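Local coordinates for protein acyl-CoA dehydrogenase FadE3 (PDB 4IV6) that belongs to the acyl-CoA dehydrogenase family of flavoproteins and binds dihydroflavine-adenine dinucleotide, four protein chains making up the assembly, at residues K155-N160 against R199-L204; A161-L166 against G208-E213. One frame throughout, in Å; residues are numbered along the deposited sequence.

Interaction 1 (K155-N160 against R199-L204). With FDA (dihydroflavine-adenine dinucleotide), chain D.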
ATOM      1  N   LYS B 155      14.533  34.111  -1.846  1.00 13.08           N
ATOM      2  CA  LYS B 155      13.488  33.084  -1.988  1.00 12.88           C
ATOM      3  C   LYS B 155      13.972  32.105  -3.047  1.00 13.06           C
ATOM      4  O   LYS B 155      14.848  32.423  -3.837  1.00 13.46           O
ATOM      5  CB  LYS B 155      12.169  33.705  -2.433  1.00 12.48           C
ATOM      6  CG  LYS B 155      11.544  34.723  -1.481  1.00 12.07           C
ATOM      7  CD  LYS B 155      11.198  34.133  -0.125  1.00 11.84           C
ATOM      8  CE  LYS B 155      10.342  35.069   0.703  1.00 11.86           C
ATOM      9  NZ  LYS B 155      10.142  34.531   2.067  1.00 12.04           N
ATOM     10  N   THR B 156      13.423  30.905  -3.066  1.00 13.12           N
ATOM     11  CA  THR B 156      13.733  29.999  -4.143  1.00 13.53           C
ATOM     12  C   THR B 156      12.549  29.113  -4.482  1.00 13.89           C
ATOM     13  O   THR B 156      11.548  29.087  -3.753  1.00 13.47           O
ATOM     14  CB  THR B 156      14.970  29.168  -3.847  1.00 14.11           C
ATOM     15  OG1 THR B 156      15.469  28.612  -5.069  1.00 14.71           O
ATOM     16  CG2 THR B 156      14.672  28.051  -2.835  1.00 13.84           C
ATOM     17  N   TRP B 157      12.678  28.424  -5.611  1.00 14.70           N
ATOM     18  CA  TRP B 157      11.603  27.645  -6.231  1.00 15.29           C
ATOM     19  C   TRP B 157      10.390  28.490  -6.562  1.00 15.32           C
ATOM     20  O   TRP B 157       9.262  27.997  -6.517  1.00 16.03           O
ATOM     21  CB  TRP B 157      11.170  26.454  -5.334  1.00 15.54           C
ATOM     22  CG  TRP B 157      12.145  25.361  -5.256  1.00 16.17           C
ATOM     23  CD1 TRP B 157      12.764  24.885  -4.121  1.00 16.30           C
ATOM     24  CD2 TRP B 157      12.617  24.550  -6.338  1.00 17.31           C
ATOM     25  NE1 TRP B 157      13.605  23.851  -4.443  1.00 16.82           N
ATOM     26  CE2 TRP B 157      13.524  23.617  -5.796  1.00 17.85           C
ATOM     27  CE3 TRP B 157      12.371  24.529  -7.714  1.00 18.32           C
ATOM     28  CZ2 TRP B 157      14.201  22.694  -6.594  1.00 18.76           C
ATOM     29  CZ3 TRP B 157      13.030  23.600  -8.509  1.00 19.19           C
ATOM     30  CH2 TRP B 157      13.929  22.694  -7.946  1.00 19.57           C
ATOM     31  N   ILE B 158      10.588  29.746  -6.938  1.00 14.89           N
ATOM     32  CA  ILE B 158       9.441  30.599  -7.200  1.00 14.78           C
ATOM     33  C   ILE B 158       8.996  30.448  -8.650  1.00 15.91           C
ATOM     34  O   ILE B 158       9.696  30.855  -9.577  1.00 15.98           O
ATOM     35  CB  ILE B 158       9.712  32.067  -6.822  1.00 14.16           C
ATOM     36  CG1 ILE B 158      10.150  32.168  -5.342  1.00 13.27           C
ATOM     37  CG2 ILE B 158       8.472  32.930  -7.108  1.00 14.43           C
ATOM     38  CD1 ILE B 158       9.281  31.365  -4.370  1.00 13.21           C
ATOM     39  N   SER B 159       7.831  29.829  -8.833  1.00 13.97           N
ATOM     40  CA  SER B 159       7.320  29.550 -10.166  1.00 14.95           C
ATOM     41  C   SER B 159       6.877  30.823 -10.884  1.00 14.88           C
ATOM     42  O   SER B 159       6.334  31.751 -10.285  1.00 14.40           O
ATOM     43  CB  SER B 159       6.155  28.568 -10.095  1.00 15.54           C
ATOM     44  OG  SER B 159       6.611  27.319  -9.569  1.00 16.60           O
ATOM     45  N   ASN B 160       7.106  30.833 -12.189  1.00 15.79           N
ATOM     46  CA  ASN B 160       6.746  31.943 -13.049  1.00 16.35           C
ATOM     47  C   ASN B 160       7.339  33.288 -12.611  1.00 16.32           C
ATOM     48  O   ASN B 160       6.804  34.343 -12.949  1.00 16.51           O
ATOM     49  CB  ASN B 160       5.236  32.068 -13.148  1.00 16.54           C
ATOM     50  CG  ASN B 160       4.551  30.758 -13.438  1.00 16.96           C
ATOM     51  OD1 ASN B 160       4.550  30.278 -14.562  1.00 17.18           O
ATOM     52  ND2 ASN B 160       3.894  30.221 -12.438  1.00 16.83           N
ATOM     53  N   ARG B 199      18.111  32.719 -11.396  1.00 36.29           N
ATOM     54  CA  ARG B 199      18.330  31.622 -12.392  1.00 38.47           C
ATOM     55  C   ARG B 199      17.142  30.648 -12.442  1.00 32.79           C
ATOM     56  O   ARG B 199      16.400  30.581 -11.460  1.00 37.08           O
ATOM     57  CB  ARG B 199      19.594  30.826 -12.059  1.00 42.73           C
ATOM     58  CG  ARG B 199      19.448  29.914 -10.851  1.00 47.60           C
ATOM     59  CD  ARG B 199      20.782  29.423 -10.352  1.00 51.70           C
ATOM     60  NE  ARG B 199      20.666  28.820  -9.036  1.00 57.02           N
ATOM     61  CZ  ARG B 199      20.508  29.507  -7.908  1.00 62.06           C
ATOM     62  NH1 ARG B 199      20.442  30.839  -7.914  1.00 64.22           N
ATOM     63  NH2 ARG B 199      20.407  28.855  -6.758  1.00 67.04           N
ATOM     64  N   ASP B 200      16.937  29.996 -13.580  1.00 27.23           N
ATOM     65  CA  ASP B 200      15.926  28.934 -13.744  1.00 28.13           C
ATOM     66  C   ASP B 200      16.457  27.634 -13.172  1.00 24.85           C
ATOM     67  O   ASP B 200      17.516  27.199 -13.574  1.00 24.03           O
ATOM     68  CB  ASP B 200      15.614  28.691 -15.205  1.00 30.94           C
ATOM     69  CG  ASP B 200      14.881  29.856 -15.844  1.00 35.23           C
ATOM     70  OD1 ASP B 200      14.615  30.861 -15.135  1.00 37.49           O
ATOM     71  OD2 ASP B 200      14.574  29.771 -17.056  1.00 38.89           O
ATOM     72  N   LEU B 201      15.722  27.009 -12.262  1.00 22.13           N
ATOM     73  CA  LEU B 201      16.229  25.839 -11.585  1.00 21.17           C
ATOM     74  C   LEU B 201      15.899  24.582 -12.411  1.00 21.16           C
ATOM     75  O   LEU B 201      14.772  24.391 -12.789  1.00 22.08           O
ATOM     76  CB  LEU B 201      15.651  25.793 -10.174  1.00 20.44           C
ATOM     77  CG  LEU B 201      15.937  27.063  -9.345  1.00 20.85           C
ATOM     78  CD1 LEU B 201      15.163  27.058  -8.042  1.00 21.17           C
ATOM     79  CD2 LEU B 201      17.417  27.253  -9.061  1.00 22.27           C
ATOM     80  N   PRO B 202      16.886  23.732 -12.711  1.00 21.14           N
ATOM     81  CA  PRO B 202      16.551  22.558 -13.513  1.00 20.67           C
ATOM     82  C   PRO B 202      15.780  21.485 -12.732  1.00 19.08           C
ATOM     83  O   PRO B 202      16.110  21.174 -11.568  1.00 17.32           O
ATOM     84  CB  PRO B 202      17.904  22.053 -14.005  1.00 22.12           C
ATOM     85  CG  PRO B 202      18.868  22.560 -13.017  1.00 23.39           C
ATOM     86  CD  PRO B 202      18.340  23.907 -12.574  1.00 22.66           C
ATOM     87  N   LYS B 203      14.742  20.958 -13.381  1.00 18.96           N
ATOM     88  CA  LYS B 203      13.664  20.196 -12.720  1.00 18.20           C
ATOM     89  C   LYS B 203      13.408  18.853 -13.415  1.00 16.76           C
ATOM     90  O   LYS B 203      13.589  18.726 -14.617  1.00 16.31           O
ATOM     91  CB  LYS B 203      12.331  20.963 -12.832  1.00 19.51           C
ATOM     92  CG  LYS B 203      12.272  22.287 -12.191  1.00 20.79           C
ATOM     93  CD  LYS B 203      10.896  22.902 -12.285  1.00 22.21           C
ATOM     94  CE  LYS B 203      10.720  23.701 -13.576  1.00 24.19           C
ATOM     95  NZ  LYS B 203       9.477  24.505 -13.439  1.00 27.20           N
ATOM     96  N   LEU B 204      12.870  17.893 -12.663  1.00 15.08           N
ATOM     97  CA  LEU B 204      12.486  16.579 -13.187  1.00 15.11           C
ATOM     98  C   LEU B 204      11.317  16.663 -14.181  1.00 15.11           C
ATOM     99  O   LEU B 204      11.293  15.955 -15.191  1.00 15.54           O
ATOM    100  CB  LEU B 204      12.091  15.677 -12.019  1.00 14.45           C
ATOM    101  CG  LEU B 204      11.423  14.361 -12.334  1.00 14.66           C
ATOM    102  CD1 LEU B 204      12.334  13.462 -13.148  1.00 15.31           C
ATOM    103  CD2 LEU B 204      11.035  13.696 -11.028  1.00 14.63           C
TER
HETATM  104  PA  FDA D 401      11.670  21.025   3.812  1.00 14.23           P
HETATM  105  O1A FDA D 401      10.749  21.925   4.597  1.00 15.33           O
HETATM  106  O2A FDA D 401      13.161  21.207   3.887  1.00 14.80           O
HETATM  107  O5B FDA D 401      11.305  19.512   4.187  1.00 14.37           O
HETATM  108  C5B FDA D 401      12.114  18.383   3.783  1.00 13.47           C
HETATM  109  C4B FDA D 401      11.422  17.086   4.237  1.00 13.23           C
HETATM  110  O4B FDA D 401      11.130  17.114   5.647  1.00 12.66           O
HETATM  111  C3B FDA D 401      10.078  16.889   3.569  1.00 12.76           C
HETATM  112  O3B FDA D 401       9.795  15.475   3.487  1.00 12.39           O
HETATM  113  C2B FDA D 401       9.141  17.590   4.529  1.00 12.90           C
HETATM  114  O2B FDA D 401       7.781  17.171   4.444  1.00 12.76           O
HETATM  115  C1B FDA D 401       9.725  17.139   5.846  1.00 12.61           C
HETATM  116  N9A FDA D 401       9.375  18.029   6.987  1.00 13.42           N
HETATM  117  C8A FDA D 401       9.853  19.277   7.186  1.00 12.79           C
HETATM  118  N7A FDA D 401       9.369  19.782   8.339  1.00 13.20           N
HETATM  119  C5A FDA D 401       8.559  18.836   8.872  1.00 13.13           C
HETATM  120  C6A FDA D 401       7.731  18.709  10.060  1.00 13.43           C
HETATM  121  N6A FDA D 401       7.671  19.722  10.927  1.00 14.22           N
HETATM  122  N1A FDA D 401       7.026  17.577  10.278  1.00 13.64           N
HETATM  123  C2A FDA D 401       7.112  16.544   9.423  1.00 13.53           C
HETATM  124  N3A FDA D 401       7.853  16.584   8.294  1.00 12.71           N
HETATM  125  C4A FDA D 401       8.588  17.674   7.994  1.00 12.82           C
HETATM  126  N1  FDA D 401       7.262  27.881  -3.310  1.00 15.09           N
HETATM  127  C2  FDA D 401       6.814  29.126  -3.441  1.00 14.85           C
HETATM  128  O2  FDA D 401       6.857  29.889  -2.457  1.00 14.29           O
HETATM  129  N3  FDA D 401       6.314  29.587  -4.601  1.00 15.31           N
HETATM  130  C4  FDA D 401       6.236  28.865  -5.719  1.00 15.19           C
HETATM  131  O4  FDA D 401       5.786  29.358  -6.789  1.00 14.92           O
HETATM  132  C4X FDA D 401       6.688  27.461  -5.650  1.00 14.68           C
HETATM  133  N5  FDA D 401       6.690  26.633  -6.716  1.00 14.90           N
HETATM  134  C5X FDA D 401       7.493  25.538  -6.710  1.00 13.83           C
HETATM  135  C6  FDA D 401       7.854  24.895  -7.899  1.00 13.99           C
HETATM  136  C7  FDA D 401       8.648  23.748  -7.896  1.00 14.41           C
HETATM  137  C7M FDA D 401       9.058  23.087  -9.187  1.00 14.88           C
HETATM  138  C8  FDA D 401       9.083  23.207  -6.669  1.00 14.87           C
HETATM  139  C8M FDA D 401       9.938  21.966  -6.559  1.00 15.57           C
HETATM  140  C9  FDA D 401       8.731  23.849  -5.492  1.00 14.53           C
HETATM  141  C9A FDA D 401       7.957  25.020  -5.497  1.00 14.02           C
HETATM  142  N10 FDA D 401       7.654  25.661  -4.277  1.00 14.95           N
HETATM  143  C10 FDA D 401       7.246  27.011  -4.356  1.00 14.81           C
HETATM  144  C1' FDA D 401       8.468  25.293  -3.113  1.00 15.16           C
HETATM  145  C2' FDA D 401       7.686  24.265  -2.323  1.00 17.03           C
HETATM  146  O2' FDA D 401       6.515  24.841  -1.743  1.00 16.09           O
HETATM  147  C3' FDA D 401       8.607  23.684  -1.249  1.00 18.50           C
HETATM  148  O3' FDA D 401       9.497  22.773  -1.886  1.00 21.52           O
HETATM  149  C4' FDA D 401       7.867  22.958  -0.151  1.00 19.76           C
HETATM  150  O4' FDA D 401       7.374  23.984   0.726  1.00 21.66           O
HETATM  151  C5' FDA D 401       8.802  22.054   0.672  1.00 19.48           C
HETATM  152  O5' FDA D 401       9.923  22.812   1.066  1.00 18.68           O
HETATM  153  P   FDA D 401      11.391  22.253   1.269  1.00 18.24           P
HETATM  154  O1P FDA D 401      12.119  23.423   1.899  1.00 17.93           O
HETATM  155  O2P FDA D 401      11.892  21.697  -0.020  1.00 21.26           O
HETATM  156  O3P FDA D 401      11.155  21.033   2.297  1.00 16.43           O

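Interaction 2 (A161-L166 against G208-E213)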
ATOM      1  N   ALA B 161       8.456  33.266 -11.884  1.00 17.05           N
ATOM      2  CA  ALA B 161       9.064  34.492 -11.377  1.00 17.05           C
ATOM      3  C   ALA B 161       9.556  35.463 -12.436  1.00 17.63           C
ATOM      4  O   ALA B 161       9.587  36.674 -12.186  1.00 17.39           O
ATOM      5  CB  ALA B 161      10.198  34.159 -10.419  1.00 17.39           C
ATOM      6  N   ARG B 162       9.964  34.961 -13.590  1.00 19.08           N
ATOM      7  CA  ARG B 162      10.498  35.799 -14.668  1.00 21.88           C
ATOM      8  C   ARG B 162       9.348  36.463 -15.447  1.00 21.73           C
ATOM      9  O   ARG B 162       9.369  37.657 -15.731  1.00 20.84           O
ATOM     10  CB  ARG B 162      11.362  34.945 -15.610  1.00 25.60           C
ATOM     11  CG  ARG B 162      12.297  35.718 -16.526  1.00 31.04           C
ATOM     12  CD  ARG B 162      13.300  34.841 -17.297  1.00 34.40           C
ATOM     13  NE  ARG B 162      14.082  33.912 -16.444  1.00 35.09           N
ATOM     14  CZ  ARG B 162      15.094  34.258 -15.647  1.00 36.74           C
ATOM     15  NH1 ARG B 162      15.495  35.529 -15.522  1.00 38.34           N
ATOM     16  NH2 ARG B 162      15.725  33.325 -14.950  1.00 36.82           N
ATOM     17  N   ARG B 163       8.330  35.678 -15.756  1.00 21.76           N
ATOM     18  CA  ARG B 163       7.186  36.153 -16.544  1.00 22.27           C
ATOM     19  C   ARG B 163       6.200  36.976 -15.692  1.00 20.77           C
ATOM     20  O   ARG B 163       5.378  37.681 -16.249  1.00 20.70           O
ATOM     21  CB  ARG B 163       6.418  34.974 -17.158  1.00 23.97           C
ATOM     22  CG  ARG B 163       7.155  34.003 -18.108  1.00 26.71           C
ATOM     23  CD  ARG B 163       8.201  34.676 -18.924  1.00 27.99           C
ATOM     24  NE  ARG B 163       8.819  33.941 -20.037  1.00 30.41           N
ATOM     25  CZ  ARG B 163       9.657  32.891 -20.003  1.00 31.22           C
ATOM     26  NH1 ARG B 163       9.933  32.170 -18.893  1.00 29.61           N
ATOM     27  NH2 ARG B 163      10.186  32.511 -21.167  1.00 31.97           N
ATOM     28  N   SER B 164       6.259  36.860 -14.355  1.00 18.93           N
ATOM     29  CA  SER B 164       5.360  37.583 -13.466  1.00 18.90           C
ATOM     30  C   SER B 164       5.974  38.901 -13.003  1.00 19.92           C
ATOM     31  O   SER B 164       7.035  38.910 -12.369  1.00 20.60           O
ATOM     32  CB  SER B 164       5.014  36.756 -12.228  1.00 18.29           C
ATOM     33  OG  SER B 164       4.341  35.573 -12.585  1.00 18.90           O
ATOM     34  N   ASP B 165       5.308  40.011 -13.279  1.00 19.89           N
ATOM     35  CA  ASP B 165       5.846  41.278 -12.821  1.00 21.02           C
ATOM     36  C   ASP B 165       5.226  41.827 -11.530  1.00 19.48           C
ATOM     37  O   ASP B 165       5.546  42.945 -11.130  1.00 18.57           O
ATOM     38  CB  ASP B 165       5.810  42.282 -13.958  1.00 23.40           C
ATOM     39  CG  ASP B 165       6.904  41.997 -14.994  1.00 24.84           C
ATOM     40  OD1 ASP B 165       7.803  41.144 -14.744  1.00 25.69           O
ATOM     41  OD2 ASP B 165       6.875  42.623 -16.050  1.00 29.15           O
ATOM     42  N   LEU B 166       4.373  41.036 -10.878  1.00 18.21           N
ATOM     43  CA  LEU B 166       3.986  41.304  -9.482  1.00 17.84           C
ATOM     44  C   LEU B 166       4.212  40.051  -8.672  1.00 17.57           C
ATOM     45  O   LEU B 166       3.785  38.973  -9.058  1.00 17.51           O
ATOM     46  CB  LEU B 166       2.533  41.721  -9.373  1.00 18.52           C
ATOM     47  CG  LEU B 166       2.000  42.049  -7.972  1.00 18.92           C
ATOM     48  CD1 LEU B 166       2.647  43.313  -7.435  1.00 19.25           C
ATOM     49  CD2 LEU B 166       0.502  42.195  -8.035  1.00 19.94           C
ATOM     50  N   GLY B 208       8.968  23.863 -19.168  1.00 23.39           N
ATOM     51  CA  GLY B 208       8.347  25.005 -19.880  1.00 26.22           C
ATOM     52  C   GLY B 208       8.156  26.234 -18.997  1.00 26.87           C
ATOM     53  O   GLY B 208       8.567  27.341 -19.377  1.00 30.07           O
ATOM     54  N   VAL B 209       7.534  26.031 -17.834  1.00 26.15           N
ATOM     55  CA  VAL B 209       7.434  27.040 -16.754  1.00 25.38           C
ATOM     56  C   VAL B 209       8.712  27.130 -15.923  1.00 22.76           C
ATOM     57  O   VAL B 209       9.206  26.118 -15.428  1.00 21.56           O
ATOM     58  CB  VAL B 209       6.270  26.694 -15.795  1.00 25.88           C
ATOM     59  CG1 VAL B 209       6.334  27.492 -14.486  1.00 25.37           C
ATOM     60  CG2 VAL B 209       4.951  26.947 -16.507  1.00 28.00           C
ATOM     61  N   GLU B 210       9.222  28.348 -15.751  1.00 22.01           N
ATOM     62  CA  GLU B 210      10.434  28.571 -14.971  1.00 20.41           C
ATOM     63  C   GLU B 210      10.112  28.585 -13.475  1.00 18.76           C
ATOM     64  O   GLU B 210       9.049  29.030 -13.093  1.00 18.27           O
ATOM     65  CB  GLU B 210      11.143  29.856 -15.415  1.00 21.75           C
ATOM     66  CG  GLU B 210      10.574  31.192 -14.911  1.00 21.71           C
ATOM     67  CD  GLU B 210       9.298  31.674 -15.601  1.00 22.34           C
ATOM     68  OE1 GLU B 210       8.710  30.932 -16.426  1.00 24.20           O
ATOM     69  OE2 GLU B 210       8.877  32.819 -15.319  1.00 21.68           O
ATOM     70  N   SER B 211      11.016  28.033 -12.662  1.00 17.87           N
ATOM     71  CA  SER B 211      11.044  28.242 -11.223  1.00 18.49           C
ATOM     72  C   SER B 211      12.404  28.781 -10.868  1.00 17.67           C
ATOM     73  O   SER B 211      13.414  28.244 -11.332  1.00 17.80           O
ATOM     74  CB  SER B 211      10.769  26.950 -10.469  1.00 19.47           C
ATOM     75  OG  SER B 211       9.412  26.564 -10.727  1.00 22.57           O
ATOM     76  N   CYS B 212      12.427  29.835 -10.066  1.00 16.86           N
ATOM     77  CA  CYS B 212      13.630  30.635  -9.880  1.00 17.51           C
ATOM     78  C   CYS B 212      14.042  30.929  -8.446  1.00 16.69           C
ATOM     79  O   CYS B 212      13.205  30.974  -7.526  1.00 16.06           O
ATOM     80  CB  CYS B 212      13.424  31.977 -10.576  1.00 17.99           C
ATOM     81  SG  CYS B 212      12.986  31.853 -12.330  1.00 20.03           S
ATOM     82  N   GLU B 213      15.336  31.159  -8.289  1.00 16.58           N
ATOM     83  CA  GLU B 213      15.863  31.819  -7.116  1.00 17.94           C
ATOM     84  C   GLU B 213      15.760  33.336  -7.262  1.00 16.27           C
ATOM     85  O   GLU B 213      16.079  33.883  -8.313  1.00 16.28           O
ATOM     86  CB  GLU B 213      17.308  31.432  -6.846  1.00 20.67           C
ATOM     87  CG  GLU B 213      17.799  31.914  -5.485  1.00 23.68           C
ATOM     88  CD  GLU B 213      19.251  31.521  -5.231  1.00 28.08           C
ATOM     89  OE1 GLU B 213      20.152  32.386  -5.165  1.00 28.48           O
ATOM     90  OE2 GLU B 213      19.484  30.309  -5.173  1.00 31.94           O
TER

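Interaction 1 (K155-N160 against R199-L204)
S159 OG is held between N5 of the dihydroflavine-adenine dinucleotide (FDA) and S211 OG, next to the indole of W157, which lies between the flavin and L201. FDA N5 donates a rather bent hydrogen bond to S159 OG (2.9 Å). The backbone N of S159 gives a straighter one to FDA O4 (2.9 Å, 161°). With OG beside its own backbone N (chi1 -63°), both groups meet the same flavin rim. Just before S159, the chain bends in a G1 beta bulge, where W157 and I158 together face C212.

The W157 indole is sandwiched: the methyl FDA C8M lies 3.7 Å above one face, and L201 CD1 makes a CH-pi contact over the other, 4.0 Å from the centroid of the six-membered ring. The same L201 CD1 touches T156 OG1 at 3.4 Å. At the indole edge, K203 runs past with CG 4.0 Å from W157 CZ3, while its CD packs on FDA C7M (3.6 Å); its amine goes on to the carbonyls of V209 and Y206. Y344 of the second subunit meets the indole edge-to-face.

The flavin is thus met by type: apolar carbon lies against its dimethylbenzene end, and hydrogen bonds line O4 and N5, where the amide donor of S159 probably draws electron density toward O4.

Interaction 2 (A161-L166 against G208-E213)
E210 and the turn formed by A161-R163 make the tight half of this contact, with one carboxylate oxygen meeting two successive backbone amides. R163 N meets E210 OE2 nearly along its C-O axis and bonds it at 2.9 Å (159°); R162 N reaches the same OE2 at 3.0 Å, but weakly, at a more bent angle. The E210 chain gets there by folding back: chi1 of 78° sets CG between the backbone N and the carbonyl carbon, and a second bend at chi2 swings the carboxylate over the turn. Its other oxygen, OE1, lies near the plane of the R163 guanidinium, at its edge, and forms a salt bridge with R163 NH1 (3.0 Å), a weak bond by angle with the guanidinium and carboxylate planes 58° apart. A161 CB packs on C212 CB at 3.9 Å, both residues buried.

On the solvent side, the R162 guanidinium is only loosely engaged with 208-213: its NH2 approaches C212 SG obliquely at 4.1 Å and pairs instead with D200 in a salt bridge. R162 CB, by contrast, rests on E210 OE2 (3.3 Å). R163 also makes a cation-pi contact with Y39.

With two amides and an arginine around it, the buried carboxylate of E210 is probably favoured in its ionised form, its charge met by the backbone amides of R162 and R163 and by the R163 guanidinium.

How the interactions relate
Followed from the N terminus, the chain runs along strand 148-159 through 155-160, turns at once through 161-166 and enters strand 166-172. It returns by strand 195-200 into 199-204, which closes interaction 1 over a loop of 38 residues, and then by 208-213, which closes interaction 2 over 41. The segments alternate, so the two contacts cross rather than nest. Their centres lie 8 Å apart, and strand 211-216 pairs with both 148-159 and 195-200 in one antiparallel sheet. A backbone hydrogen bond between N160 and E210 and packing of N160 on V209 and of D200 on C212 join them directly. Together they tie the flavin-facing end of this middle-domain sheet to the loop that follows strand 148-159.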